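PDB 1TJO: iron-rich dpsA-homolog protein from Halobacterium salinarum, which probably protects DNA from oxidative damage by oxidising ferrous iron with hydrogen peroxide and storing it as a ferric mineral inside a hollow twelve-subunit shell. Local coordinates for residues A[138-143]-A[150-155]; A[32-37]-A[86-91]; A[127-132]-A[157-162]; A[41-46]-A[105-110]. All coordinates share one frame; numbering follows the deposited sequence.

Contact 1. Residues A[138-143]-A[150-155]. With FE (Fe (III) ion), chain G; SO4 (sulfate ion), chain E.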
loop_
_atom_site.group_PDB
_atom_site.type_symbol
_atom_site.label_atom_id
_atom_site.label_comp_id
_atom_site.label_asym_id
_atom_site.label_seq_id
_atom_site.Cartn_x
_atom_site.Cartn_y
_atom_site.Cartn_z
ATOM N N GLU A 138 12.385 -35.193 11.760
ATOM C CA GLU A 138 13.389 -36.232 11.556
ATOM C C GLU A 138 12.825 -37.406 10.745
ATOM O O GLU A 138 13.492 -37.937 9.860
ATOM C CB GLU A 138 13.862 -36.715 12.925
ATOM C CG GLU A 138 14.642 -35.644 13.648
ATOM C CD GLU A 138 15.026 -36.026 15.059
ATOM O OE1 GLU A 138 15.303 -35.072 15.841
ATOM O OE2 GLU A 138 15.022 -37.258 15.383
ATOM N N LEU A 139 11.580 -37.774 11.006
ATOM C CA LEU A 139 10.922 -38.834 10.262
ATOM C C LEU A 139 10.876 -38.476 8.789
ATOM O O LEU A 139 11.224 -39.278 7.936
ATOM C CB LEU A 139 9.507 -39.082 10.806
ATOM C CG LEU A 139 8.604 -39.986 9.973
ATOM C CD1 LEU A 139 9.151 -41.394 10.054
ATOM C CD2 LEU A 139 7.213 -39.938 10.465
ATOM N N ALA A 140 10.422 -37.254 8.485
ATOM C CA ALA A 140 10.307 -36.829 7.097
ATOM C C ALA A 140 11.671 -36.783 6.427
ATOM O O ALA A 140 11.812 -37.253 5.298
ATOM C CB ALA A 140 9.566 -35.465 7.007
ATOM N N GLU A 141 12.690 -36.269 7.102
ATOM C CA GLU A 141 13.984 -36.151 6.429
ATOM C C GLU A 141 14.580 -37.560 6.189
ATOM O O GLU A 141 15.141 -37.842 5.115
ATOM C CB GLU A 141 14.916 -35.173 7.146
ATOM C CG GLU A 141 14.576 -33.727 6.777
ATOM C CD GLU A 141 15.735 -32.837 6.259
ATOM O OE1 GLU A 141 16.837 -33.006 6.843
ATOM O OE2 GLU A 141 15.527 -31.930 5.318
ATOM N N ASN A 142 14.338 -38.466 7.123
ATOM C CA ASN A 142 14.830 -39.841 7.006
ATOM C C ASN A 142 14.181 -40.599 5.866
ATOM O O ASN A 142 14.825 -41.455 5.257
ATOM C CB ASN A 142 14.611 -40.608 8.318
ATOM C CG ASN A 142 15.591 -40.205 9.401
ATOM O OD1 ASN A 142 15.357 -40.469 10.594
ATOM N ND2 ASN A 142 16.688 -39.558 9.009
ATOM N N LEU A 143 12.917 -40.287 5.571
ATOM C CA LEU A 143 12.223 -40.834 4.407
ATOM C C LEU A 143 12.547 -40.089 3.094
ATOM O O LEU A 143 12.061 -40.497 2.065
ATOM C CB LEU A 143 10.709 -40.828 4.620
ATOM C CG LEU A 143 10.173 -41.656 5.797
ATOM C CD1 LEU A 143 8.734 -41.345 6.062
ATOM C CD2 LEU A 143 10.356 -43.140 5.554
ATOM N N HIS A 150 10.890 -29.505 5.609
ATOM C CA HIS A 150 11.031 -28.033 5.506
ATOM C C HIS A 150 9.750 -27.337 6.045
ATOM O O HIS A 150 9.811 -26.435 6.863
ATOM C CB HIS A 150 11.252 -27.625 4.067
ATOM C CG HIS A 150 11.320 -26.145 3.869
ATOM N ND1 HIS A 150 12.370 -25.396 4.333
ATOM C CD2 HIS A 150 10.491 -25.289 3.226
ATOM C CE1 HIS A 150 12.159 -24.130 4.037
ATOM N NE2 HIS A 150 11.031 -24.033 3.354
ATOM N N MET A 151 8.598 -27.818 5.619
ATOM C CA MET A 151 7.330 -27.274 6.042
ATOM C C MET A 151 7.160 -27.376 7.551
ATOM O O MET A 151 6.685 -26.459 8.201
ATOM C CB MET A 151 6.210 -28.010 5.347
ATOM C CG MET A 151 4.847 -27.489 5.688
ATOM S SD MET A 151 3.559 -28.608 5.208
ATOM C CE MET A 151 4.182 -29.117 3.630
ATOM N N LEU A 152 7.540 -28.523 8.108
ATOM C CA LEU A 152 7.410 -28.745 9.537
ATOM C C LEU A 152 8.312 -27.782 10.286
ATOM O O LEU A 152 7.894 -27.227 11.303
ATOM C CB LEU A 152 7.757 -30.190 9.881
ATOM C CG LEU A 152 6.736 -31.240 9.442
ATOM C CD1 LEU A 152 7.251 -32.616 9.517
ATOM C CD2 LEU A 152 5.477 -31.128 10.255
ATOM N N ARG A 153 9.525 -27.554 9.776
ATOM C CA ARG A 153 10.445 -26.626 10.455
ATOM C C ARG A 153 9.927 -25.178 10.423
ATOM O O ARG A 153 10.044 -24.430 11.380
ATOM C CB ARG A 153 11.853 -26.716 9.852
ATOM C CG ARG A 153 12.594 -27.960 10.230
ATOM C CD ARG A 153 13.982 -28.029 9.585
ATOM N NE ARG A 153 14.404 -29.395 9.370
ATOM C CZ ARG A 153 14.639 -29.957 8.200
ATOM N NH1 ARG A 153 14.547 -29.315 7.022
ATOM N NH2 ARG A 153 14.993 -31.191 8.221
ATOM N N GLU A 154 9.350 -24.788 9.305
ATOM C CA GLU A 154 8.789 -23.436 9.139
ATOM C C GLU A 154 7.651 -23.208 10.132
ATOM O O GLU A 154 7.559 -22.138 10.713
ATOM C CB GLU A 154 8.322 -23.260 7.696
ATOM C CG GLU A 154 9.480 -23.198 6.661
ATOM C CD GLU A 154 9.894 -21.794 6.232
ATOM O OE1 GLU A 154 9.055 -20.874 6.392
ATOM O OE2 GLU A 154 11.064 -21.591 5.734
ATOM N N GLY A 155 6.830 -24.239 10.358
ATOM C CA GLY A 155 5.765 -24.238 11.355
ATOM C C GLY A 155 6.300 -24.248 12.770
ATOM O O GLY A 155 5.854 -23.495 13.644
HETATM FE FE FE G . 11.821 -19.901 4.781
HETATM S S SO4 E . 15.211 -25.587 6.128
HETATM O O1 SO4 E . 15.319 -25.688 7.575
HETATM O O2 SO4 E . 14.452 -26.721 5.585
HETATM O O3 SO4 E . 14.432 -24.334 5.841
HETATM O O4 SO4 E . 16.551 -25.477 5.566
HETATM O O HOH W 1 10.984 -18.597 6.150
HETATM O O HOH W 2 12.576 -18.224 3.752
HETATM O O HOH W 3 10.121 -19.682 3.585
#
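The carboxylate of Glu141 lies against the edge of the Arg153 guanidinium, its plane turned 90° from the guanidinium plane. The evidence for a salt bridge is Glu141 OE1 to Arg153 NH2 at 2.9 Å, although the place of that nitrogen is less certain; a second, weak bond runs from Arg153 NH1 to Glu141 OE2 at 3.3 Å. The Glu141 chain is bent at chi2 (-127°), which swings its acid across the extended arginine at about a right angle. Alongside, Ala140 CB meets Leu152 CD1 at 4.4 Å, a light apolar touch between helices 115-142 and 146-169. Arg153 NH1 also donates to sulfate O2 at 3.0 Å, and His150 ND1 reaches the same oxygen at 2.8 Å with a nearly straight N-H...O angle of 168°. His150 and Arg153 of the second and third subunits bind this sulfate too, probably a crystallisation anion. Arg153 NE forms a salt bridge to Glu141 OE2 of the second subunit. Replacing Glu141 by an alanine would probably leave the Arg153 guanidinium without these carboxylate partners, both within the chain and across the interface. One turn beyond His150, Glu154 OE2 holds iron at 2.1 Å, joined by Glu154 OE2 of the second and third subunits and three waters. This three-subunit junction, with three glutamates on one ferric ion, is an iron-nucleation site of the Dps shell.

Contact 2. Residues A[32-37]-A[86-91]. With MG (magnesium ion), chain Q.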
loop_
_atom_site.group_PDB
_atom_site.type_symbol
_atom_site.label_atom_id
_atom_site.label_comp_id
_atom_site.label_asym_id
_atom_site.label_seq_id
_atom_site.Cartn_x
_atom_site.Cartn_y
_atom_site.Cartn_z
ATOM N N ASP A 32 0.546 -40.379 8.726
ATOM C CA ASP A 32 0.236 -40.747 10.105
ATOM C C ASP A 32 0.709 -39.678 11.072
ATOM O O ASP A 32 -0.029 -39.272 12.011
ATOM C CB ASP A 32 0.878 -42.097 10.473
ATOM C CG ASP A 32 0.237 -43.289 9.751
ATOM O OD1 ASP A 32 -0.792 -43.125 9.046
ATOM O OD2 ASP A 32 0.719 -44.444 9.861
ATOM N N ALA A 33 1.894 -39.152 10.791
ATOM C CA ALA A 33 2.494 -38.141 11.649
ATOM C C ALA A 33 1.784 -36.801 11.489
ATOM O O ALA A 33 1.408 -36.182 12.478
ATOM C CB ALA A 33 3.927 -37.994 11.339
ATOM N N LEU A 34 1.596 -36.367 10.247
ATOM C CA LEU A 34 0.985 -35.078 9.979
ATOM C C LEU A 34 -0.467 -35.022 10.523
ATOM O O LEU A 34 -0.893 -33.999 11.053
ATOM C CB LEU A 34 0.999 -34.792 8.479
ATOM C CG LEU A 34 2.391 -34.588 7.849
ATOM C CD1 LEU A 34 2.277 -34.626 6.374
ATOM C CD2 LEU A 34 2.969 -33.285 8.299
ATOM N N ASN A 35 -1.238 -36.075 10.342
ATOM C CA ASN A 35 -2.637 -36.094 10.814
ATOM C C ASN A 35 -2.720 -35.995 12.329
ATOM O O ASN A 35 -3.613 -35.337 12.905
ATOM C CB ASN A 35 -3.380 -37.348 10.309
ATOM C CG ASN A 35 -4.471 -37.011 9.309
ATOM O OD1 ASN A 35 -4.868 -35.831 9.197
ATOM N ND2 ASN A 35 -4.963 -38.016 8.588
ATOM N N ALA A 36 -1.766 -36.644 12.997
ATOM C CA ALA A 36 -1.736 -36.585 14.453
ATOM C C ALA A 36 -1.444 -35.142 14.903
ATOM O O ALA A 36 -2.092 -34.621 15.837
ATOM C CB ALA A 36 -0.676 -37.570 14.968
ATOM N N ASP A 37 -0.498 -34.504 14.215
ATOM C CA ASP A 37 -0.146 -33.094 14.431
ATOM C C ASP A 37 -1.322 -32.203 14.153
ATOM O O ASP A 37 -1.619 -31.333 14.924
ATOM C CB ASP A 37 1.018 -32.638 13.570
ATOM C CG ASP A 37 2.328 -33.205 14.015
ATOM O OD1 ASP A 37 2.403 -33.667 15.194
ATOM O OD2 ASP A 37 3.325 -33.238 13.229
ATOM N N GLN A 86 -3.258 -34.262 2.332
ATOM C CA GLN A 86 -3.985 -34.453 1.088
ATOM C C GLN A 86 -3.055 -34.606 -0.135
ATOM O O GLN A 86 -3.274 -35.503 -0.938
ATOM C CB GLN A 86 -4.978 -33.319 0.904
ATOM C CG GLN A 86 -6.204 -33.713 0.190
ATOM C CD GLN A 86 -5.936 -33.716 -1.249
ATOM O OE1 GLN A 86 -6.480 -34.510 -2.026
ATOM N NE2 GLN A 86 -5.040 -32.863 -1.634
ATOM N N ALA A 87 -1.977 -33.831 -0.191
ATOM C CA ALA A 87 -1.023 -33.899 -1.287
ATOM C C ALA A 87 -0.343 -35.244 -1.356
ATOM O O ALA A 87 -0.029 -35.707 -2.457
ATOM C CB ALA A 87 -0.002 -32.815 -1.229
ATOM N N LEU A 88 -0.148 -35.865 -0.194
ATOM C CA LEU A 88 0.486 -37.174 -0.107
ATOM C C LEU A 88 -0.517 -38.323 -0.266
ATOM O O LEU A 88 -0.154 -39.486 -0.101
ATOM C CB LEU A 88 1.243 -37.299 1.191
ATOM C CG LEU A 88 2.459 -36.383 1.359
ATOM C CD1 LEU A 88 3.026 -36.569 2.694
ATOM C CD2 LEU A 88 3.508 -36.616 0.305
ATOM N N GLY A 89 -1.764 -37.989 -0.587
ATOM C CA GLY A 89 -2.788 -38.973 -0.912
ATOM C C GLY A 89 -3.561 -39.533 0.274
ATOM O O GLY A 89 -4.161 -40.597 0.172
ATOM N N GLY A 90 -3.503 -38.844 1.412
ATOM C CA GLY A 90 -4.268 -39.174 2.567
ATOM C C GLY A 90 -5.513 -38.327 2.745
ATOM O O GLY A 90 -5.782 -37.401 1.942
ATOM N N VAL A 91 -6.236 -38.606 3.828
ATOM C CA VAL A 91 -7.433 -37.870 4.188
ATOM C C VAL A 91 -7.245 -37.116 5.499
ATOM O O VAL A 91 -7.150 -37.695 6.563
ATOM C CB VAL A 91 -8.643 -38.856 4.321
ATOM C CG1 VAL A 91 -9.885 -38.140 4.739
ATOM C CG2 VAL A 91 -8.882 -39.565 3.032
HETATM MG MG MG Q . -5.744 -35.419 -4.139
HETATM O O HOH W 4 -3.680 -35.155 -3.781
HETATM O O HOH W 5 -6.124 -37.405 -3.427
HETATM O O HOH W 6 -5.223 -36.256 -5.982
#
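The bond from Asn35 ND2 to Val91 O is almost straight, with an N-H...O angle of 174°, yet it meets the carbonyl from above: the donor stands 41° out of the carbonyl plane. From the asparagine side the geometry is regular, since the acceptor lies in the amide plane and the distance from Asn35 ND2 to Val91 O is 3.0 Å. Asn35 makes this bond with an unusual chi1 of -112°, off the staggered positions. The chain that offers this carbonyl has just left helix 60-87 through a Schellman motif. Gly89, at positive phi, is its C-prime residue; Gly89 N bonds to Gln86 O at 2.9 Å, and Gly90 N returns to Val85 O. The turn thus delivers the backbone of Val91, rather than its side chain, to helix 24-54. Asn35 OD1 accepts from the backbone N of His93, so both ends of the amide are engaged and its flip is defined by opposite kinds of partner. One residue earlier on the helix, Leu34 CD1 meets Leu88 CD1 methyl to methyl at 4.2 Å, and Leu34 also packs on Leu152 of helix 146-169, which ties the helix end into the core of the bundle.

Just inside the helix end, Gln86 serves a metal site that is shared between subunits and lined by residues implicated in iron translocation. Glu56 OE1 of the fourth subunit, His168 NE2 of the third and three waters bind the magnesium ion; Gln86 OE1 completes the six ligands at 2.4 Å from the magnesium.

Contact 3. Residues A[127-132]-A[157-162]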
loop_
_atom_site.group_PDB
_atom_site.type_symbol
_atom_site.label_atom_id
_atom_site.label_comp_id
_atom_site.label_asym_id
_atom_site.label_seq_id
_atom_site.Cartn_x
_atom_site.Cartn_y
_atom_site.Cartn_z
ATOM N N GLY A 127 3.990 -27.407 24.118
ATOM C CA GLY A 127 5.122 -28.262 24.392
ATOM C C GLY A 127 4.972 -29.626 23.803
ATOM O O GLY A 127 5.914 -30.157 23.208
ATOM N N ASP A 128 3.794 -30.194 23.917
ATOM C CA ASP A 128 3.537 -31.519 23.338
ATOM C C ASP A 128 3.672 -31.505 21.812
ATOM O O ASP A 128 4.216 -32.422 21.191
ATOM C CB ASP A 128 2.109 -31.928 23.701
ATOM C CG ASP A 128 1.953 -32.347 25.165
ATOM O OD1 ASP A 128 2.916 -32.325 25.962
ATOM O OD2 ASP A 128 0.848 -32.705 25.582
ATOM N N ILE A 129 3.170 -30.427 21.194
ATOM C CA ILE A 129 3.199 -30.280 19.742
ATOM C C ILE A 129 4.634 -30.060 19.260
ATOM O O ILE A 129 5.033 -30.572 18.246
ATOM C CB ILE A 129 2.282 -29.133 19.268
ATOM C CG1 ILE A 129 0.818 -29.519 19.526
ATOM C CG2 ILE A 129 2.481 -28.889 17.782
ATOM C CD1 ILE A 129 -0.202 -28.424 19.275
ATOM N N ILE A 130 5.395 -29.306 20.014
ATOM C CA ILE A 130 6.759 -28.958 19.682
ATOM C C ILE A 130 7.615 -30.228 19.715
ATOM O O ILE A 130 8.356 -30.471 18.793
ATOM C CB ILE A 130 7.285 -27.882 20.637
ATOM C CG1 ILE A 130 6.751 -26.497 20.206
ATOM C CG2 ILE A 130 8.807 -27.816 20.630
ATOM C CD1 ILE A 130 6.822 -25.537 21.261
ATOM N N GLU A 131 7.436 -31.076 20.735
ATOM C CA GLU A 131 8.215 -32.306 20.812
ATOM C C GLU A 131 7.860 -33.249 19.676
ATOM O O GLU A 131 8.747 -33.832 19.032
ATOM C CB GLU A 131 8.010 -33.009 22.154
ATOM C CG GLU A 131 8.540 -32.217 23.319
ATOM C CD GLU A 131 8.560 -33.024 24.605
ATOM O OE1 GLU A 131 7.548 -33.025 25.332
ATOM O OE2 GLU A 131 9.581 -33.684 24.856
ATOM N N ALA A 132 6.570 -33.388 19.383
ATOM C CA ALA A 132 6.160 -34.223 18.256
ATOM C C ALA A 132 6.628 -33.704 16.911
ATOM O O ALA A 132 7.099 -34.489 16.082
ATOM C CB ALA A 132 4.669 -34.435 18.254
ATOM N N ILE A 157 9.105 -23.174 14.011
ATOM C CA ILE A 157 9.657 -21.935 14.524
ATOM C C ILE A 157 8.544 -20.951 14.986
ATOM O O ILE A 157 8.703 -20.279 15.983
ATOM C CB ILE A 157 10.681 -21.294 13.523
ATOM C CG1 ILE A 157 11.431 -20.155 14.230
ATOM C CG2 ILE A 157 10.046 -20.873 12.279
ATOM C CD1 ILE A 157 10.918 -18.809 13.967
ATOM N N GLU A 158 7.440 -20.873 14.256
ATOM C CA GLU A 158 6.294 -20.033 14.644
ATOM C C GLU A 158 5.635 -20.516 15.931
ATOM O O GLU A 158 5.315 -19.708 16.812
ATOM C CB GLU A 158 5.253 -20.039 13.550
ATOM C CG GLU A 158 5.724 -19.520 12.194
ATOM C CD GLU A 158 6.336 -18.146 12.211
ATOM O OE1 GLU A 158 5.894 -17.282 13.026
ATOM O OE2 GLU A 158 7.264 -17.903 11.372
ATOM N N LEU A 159 5.487 -21.827 16.080
ATOM C CA LEU A 159 4.868 -22.394 17.291
ATOM C C LEU A 159 5.797 -22.194 18.481
ATOM O O LEU A 159 5.321 -21.854 19.583
ATOM C CB LEU A 159 4.518 -23.859 17.063
ATOM C CG LEU A 159 3.328 -24.156 16.159
ATOM C CD1 LEU A 159 3.134 -23.221 15.025
ATOM C CD2 LEU A 159 3.410 -25.620 15.681
ATOM N N GLU A 160 7.102 -22.351 18.278
ATOM C CA GLU A 160 8.072 -22.112 19.371
ATOM C C GLU A 160 8.053 -20.665 19.800
ATOM O O GLU A 160 8.158 -20.361 20.999
ATOM C CB GLU A 160 9.487 -22.595 19.045
ATOM C CG GLU A 160 9.598 -24.129 18.915
ATOM C CD GLU A 160 11.033 -24.625 19.039
ATOM O OE1 GLU A 160 11.906 -23.848 19.493
ATOM O OE2 GLU A 160 11.292 -25.796 18.671
ATOM N N ASP A 161 7.926 -19.744 18.851
ATOM C CA ASP A 161 7.896 -18.356 19.242
ATOM C C ASP A 161 6.697 -18.079 20.123
ATOM O O ASP A 161 6.795 -17.398 21.169
ATOM C CB ASP A 161 7.839 -17.462 18.015
ATOM C CG ASP A 161 8.195 -16.019 18.341
ATOM O OD1 ASP A 161 7.448 -15.115 17.925
ATOM O OD2 ASP A 161 9.164 -15.721 19.067
ATOM N N ASP A 162 5.530 -18.582 19.743
ATOM C CA ASP A 162 4.355 -18.351 20.589
ATOM C C ASP A 162 4.412 -19.047 21.946
ATOM O O ASP A 162 4.010 -18.486 22.946
ATOM C CB ASP A 162 3.091 -18.794 19.867
ATOM C CG ASP A 162 2.760 -17.904 18.710
ATOM O OD1 ASP A 162 3.234 -16.742 18.773
ATOM O OD2 ASP A 162 2.032 -18.235 17.769
#
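Ile130 crosses obliquely over the aliphatic stem of Glu160: Ile130 CG1 and Ile130 CD1 are each 3.9 Å from Glu160 CG. The other branch, Ile130 CG2, passes 3.8 Å from Glu160 OE2, a contact without a hydrogen bond. Next to this pair, Ile129 CG2 meets Leu159 CD2 at 4.0 Å, the two side chains crossing at about a right angle. In Ile129 it is the short branch, anti to the backbone N (chi1 -68° for CG1), that does the touching. Trimming Ile130 to an alanine would take away its outer carbons and is likely to open a gap beside the Glu160 stem, leaving its CG without this apolar neighbour. The carboxylate of Glu160 is positioned from outside: OE2 by a salt bridge to Arg134, OE1 by one to Arg84 of the second subunit. Its carboxylate thus joins two chains, while its CG meets Ile130 of its own. Farther out, Ile129 also rests on Val41 and Leu44 of helix 24-54, and Leu159 on Val77 of helix 60-87. The axes of the two segments approach to 10.1 Å, with 150° between their directions, the roughly antiparallel packing of neighbouring helices in the ferritin-like four-helix bundle.

Contact 4. Residues A[41-46]-A[105-110]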
loop_
_atom_site.group_PDB
_atom_site.type_symbol
_atom_site.label_atom_id
_atom_site.label_comp_id
_atom_site.label_asym_id
_atom_site.label_seq_id
_atom_site.Cartn_x
_atom_site.Cartn_y
_atom_site.Cartn_z
ATOM N N VAL A 41 -3.026 -29.503 16.638
ATOM C CA VAL A 41 -2.922 -28.082 16.304
ATOM C C VAL A 41 -4.311 -27.460 16.245
ATOM O O VAL A 41 -4.480 -26.323 16.652
ATOM C CB VAL A 41 -2.112 -27.860 15.015
ATOM C CG1 VAL A 41 -2.213 -26.423 14.568
ATOM C CG2 VAL A 41 -0.668 -28.202 15.222
ATOM N N TYR A 42 -5.323 -28.197 15.776
ATOM C CA TYR A 42 -6.675 -27.657 15.769
ATOM C C TYR A 42 -7.315 -27.544 17.171
ATOM O O TYR A 42 -8.058 -26.619 17.432
ATOM C CB TYR A 42 -7.607 -28.360 14.771
ATOM C CG TYR A 42 -7.886 -27.469 13.542
ATOM C CD1 TYR A 42 -7.778 -27.982 12.275
ATOM C CD2 TYR A 42 -8.323 -26.162 13.688
ATOM C CE1 TYR A 42 -8.036 -27.228 11.174
ATOM C CE2 TYR A 42 -8.582 -25.388 12.576
ATOM C CZ TYR A 42 -8.438 -25.929 11.324
ATOM O OH TYR A 42 -8.678 -25.155 10.186
ATOM N N VAL A 43 -6.977 -28.471 18.069
ATOM C CA VAL A 43 -7.367 -28.339 19.464
ATOM C C VAL A 43 -6.699 -27.099 20.082
ATOM O O VAL A 43 -7.348 -26.337 20.769
ATOM C CB VAL A 43 -7.134 -29.618 20.321
ATOM C CG1 VAL A 43 -8.075 -30.734 19.859
ATOM C CG2 VAL A 43 -5.777 -30.069 20.241
ATOM N N LEU A 44 -5.421 -26.876 19.771
ATOM C CA LEU A 44 -4.692 -25.702 20.219
ATOM C C LEU A 44 -5.383 -24.444 19.710
ATOM O O LEU A 44 -5.655 -23.523 20.464
ATOM C CB LEU A 44 -3.231 -25.751 19.746
ATOM C CG LEU A 44 -2.446 -24.465 20.032
ATOM C CD1 LEU A 44 -2.329 -24.239 21.534
ATOM C CD2 LEU A 44 -1.111 -24.509 19.288
ATOM N N TYR A 45 -5.655 -24.433 18.416
ATOM C CA TYR A 45 -6.337 -23.294 17.794
ATOM C C TYR A 45 -7.623 -22.964 18.568
ATOM O O TYR A 45 -7.904 -21.773 18.920
ATOM C CB TYR A 45 -6.712 -23.634 16.347
ATOM C CG TYR A 45 -7.750 -22.706 15.715
ATOM C CD1 TYR A 45 -7.396 -21.482 15.226
ATOM C CD2 TYR A 45 -9.060 -23.113 15.610
ATOM C CE1 TYR A 45 -8.344 -20.655 14.649
ATOM C CE2 TYR A 45 -10.027 -22.312 15.090
ATOM C CZ TYR A 45 -9.665 -21.096 14.566
ATOM O OH TYR A 45 -10.645 -20.295 14.010
ATOM N N HIS A 46 -8.441 -23.989 18.818
ATOM C CA HIS A 46 -9.729 -23.733 19.466
ATOM C C HIS A 46 -9.591 -23.252 20.911
ATOM O O HIS A 46 -10.375 -22.421 21.380
ATOM C CB HIS A 46 -10.637 -24.955 19.378
ATOM C CG HIS A 46 -11.385 -25.002 18.095
ATOM N ND1 HIS A 46 -12.387 -24.104 17.814
ATOM C CD2 HIS A 46 -11.255 -25.789 16.993
ATOM C CE1 HIS A 46 -12.861 -24.358 16.597
ATOM N NE2 HIS A 46 -12.186 -25.361 16.080
ATOM N N VAL A 105 -3.331 -34.168 23.029
ATOM C CA VAL A 105 -3.154 -33.138 24.030
ATOM C C VAL A 105 -4.377 -33.003 24.913
ATOM O O VAL A 105 -5.439 -33.438 24.570
ATOM C CB VAL A 105 -2.788 -31.794 23.405
ATOM C CG1 VAL A 105 -1.494 -31.912 22.646
ATOM C CG2 VAL A 105 -3.889 -31.308 22.477
ATOM N N ASP A 106 -4.199 -32.339 26.042
ATOM C CA ASP A 106 -5.249 -32.162 27.038
ATOM C C ASP A 106 -6.023 -30.892 26.746
ATOM O O ASP A 106 -5.422 -29.854 26.559
ATOM C CB ASP A 106 -4.637 -32.028 28.426
ATOM C CG ASP A 106 -3.779 -33.203 28.788
ATOM O OD1 ASP A 106 -4.288 -34.339 28.725
ATOM O OD2 ASP A 106 -2.582 -33.074 29.091
ATOM N N VAL A 107 -7.345 -30.992 26.724
ATOM C CA VAL A 107 -8.239 -29.893 26.433
ATOM C C VAL A 107 -8.914 -29.425 27.713
ATOM O O VAL A 107 -9.322 -30.256 28.531
ATOM C CB VAL A 107 -9.310 -30.328 25.389
ATOM C CG1 VAL A 107 -8.691 -31.122 24.259
ATOM C CG2 VAL A 107 -10.379 -31.148 25.998
ATOM N N GLU A 108 -9.035 -28.126 27.921
ATOM C CA GLU A 108 -9.816 -27.605 29.035
ATOM C C GLU A 108 -11.254 -28.008 28.910
ATOM O O GLU A 108 -11.787 -28.054 27.814
ATOM C CB GLU A 108 -9.844 -26.066 29.062
ATOM C CG GLU A 108 -8.630 -25.465 29.658
ATOM C CD GLU A 108 -8.631 -23.955 29.737
ATOM O OE1 GLU A 108 -7.606 -23.442 30.206
ATOM O OE2 GLU A 108 -9.640 -23.284 29.387
ATOM N N ASP A 109 -11.917 -28.172 30.045
ATOM C CA ASP A 109 -13.364 -28.303 30.030
ATOM C C ASP A 109 -13.982 -26.923 29.728
ATOM O O ASP A 109 -13.261 -25.952 29.546
ATOM C CB ASP A 109 -13.898 -28.966 31.301
ATOM C CG ASP A 109 -13.815 -28.122 32.543
ATOM O OD1 ASP A 109 -14.030 -28.731 33.623
ATOM O OD2 ASP A 109 -13.648 -26.904 32.601
ATOM N N GLU A 110 -15.295 -26.838 29.669
ATOM C CA GLU A 110 -15.943 -25.625 29.127
ATOM C C GLU A 110 -16.085 -24.464 30.092
ATOM O O GLU A 110 -16.573 -23.370 29.703
ATOM C CB GLU A 110 -17.308 -25.993 28.515
ATOM C CG GLU A 110 -17.147 -26.793 27.237
ATOM C CD GLU A 110 -16.517 -25.962 26.131
ATOM O OE1 GLU A 110 -15.445 -26.369 25.631
ATOM O OE2 GLU A 110 -17.106 -24.928 25.773
#
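Val43 and Val105 share one rotamer, with chi1 of -67° and -61°, so that in each the CG1 methyl is anti to the carbonyl carbon and CG2 sits between the backbone N and the carbonyl carbon. The two CG2 methyls are the nearest atoms of this pair, but their modelled separation is too short to be reliable, so its closeness is doubtful; that the two valines pack rests on their burial, each covered in part by the facing segment. The other branch of Val43 is the one nearer Val107: Val43 CG1 lies 4.5 Å from Val107 CG1, a looser touch. One valine of helix 24-54 therefore packs against two valines of an irregular segment, with Asp106 directed away between them. The two backbones come nearest at Val43 and Val107, whose CA atoms are 7.2 Å apart.

Side chains of the same helix hold the loop before and after these methyls. Asn40 OD1 accepts from the backbone N of Val105, and Gln47 OE1 from that of Glu108, whose carboxylate in turn bonds to Lys50 and His51. Away from the loop, Tyr42, Tyr45 and His46 hydrogen-bond to the fourth subunit, so helix 24-54 serves both the loop and a subunit interface. Across the contact itself there is no hydrogen bond: methyl packing is not directional, and the placing of the loop is probably owed more to the flanking polar bonds, the valines adding apolar packing.

All four contacts belong to one ferritin-like bundle. Contacts 1 and 3 both join helices 115-142 and 146-169, their centres 14 Å apart, and contact 1 is nested along the chain inside the loop closed by contact 3. Contacts 2 and 4 share helix 24-54, lie 20 Å apart, and cross in chain order; both close before the other two open. Side-chain packing links the pairs: Leu139 CD2 touches Ala33 CB at 3.9 Å between contacts 1 and 2, and Asp128 CB touches Val105 CG1 at 3.8 Å between contacts 3 and 4. Contacts 1 and 4, 24 Å apart on opposite sides of the chain's centre, face different subunits, so one bundle connects separate interfaces of the iron-storing shell.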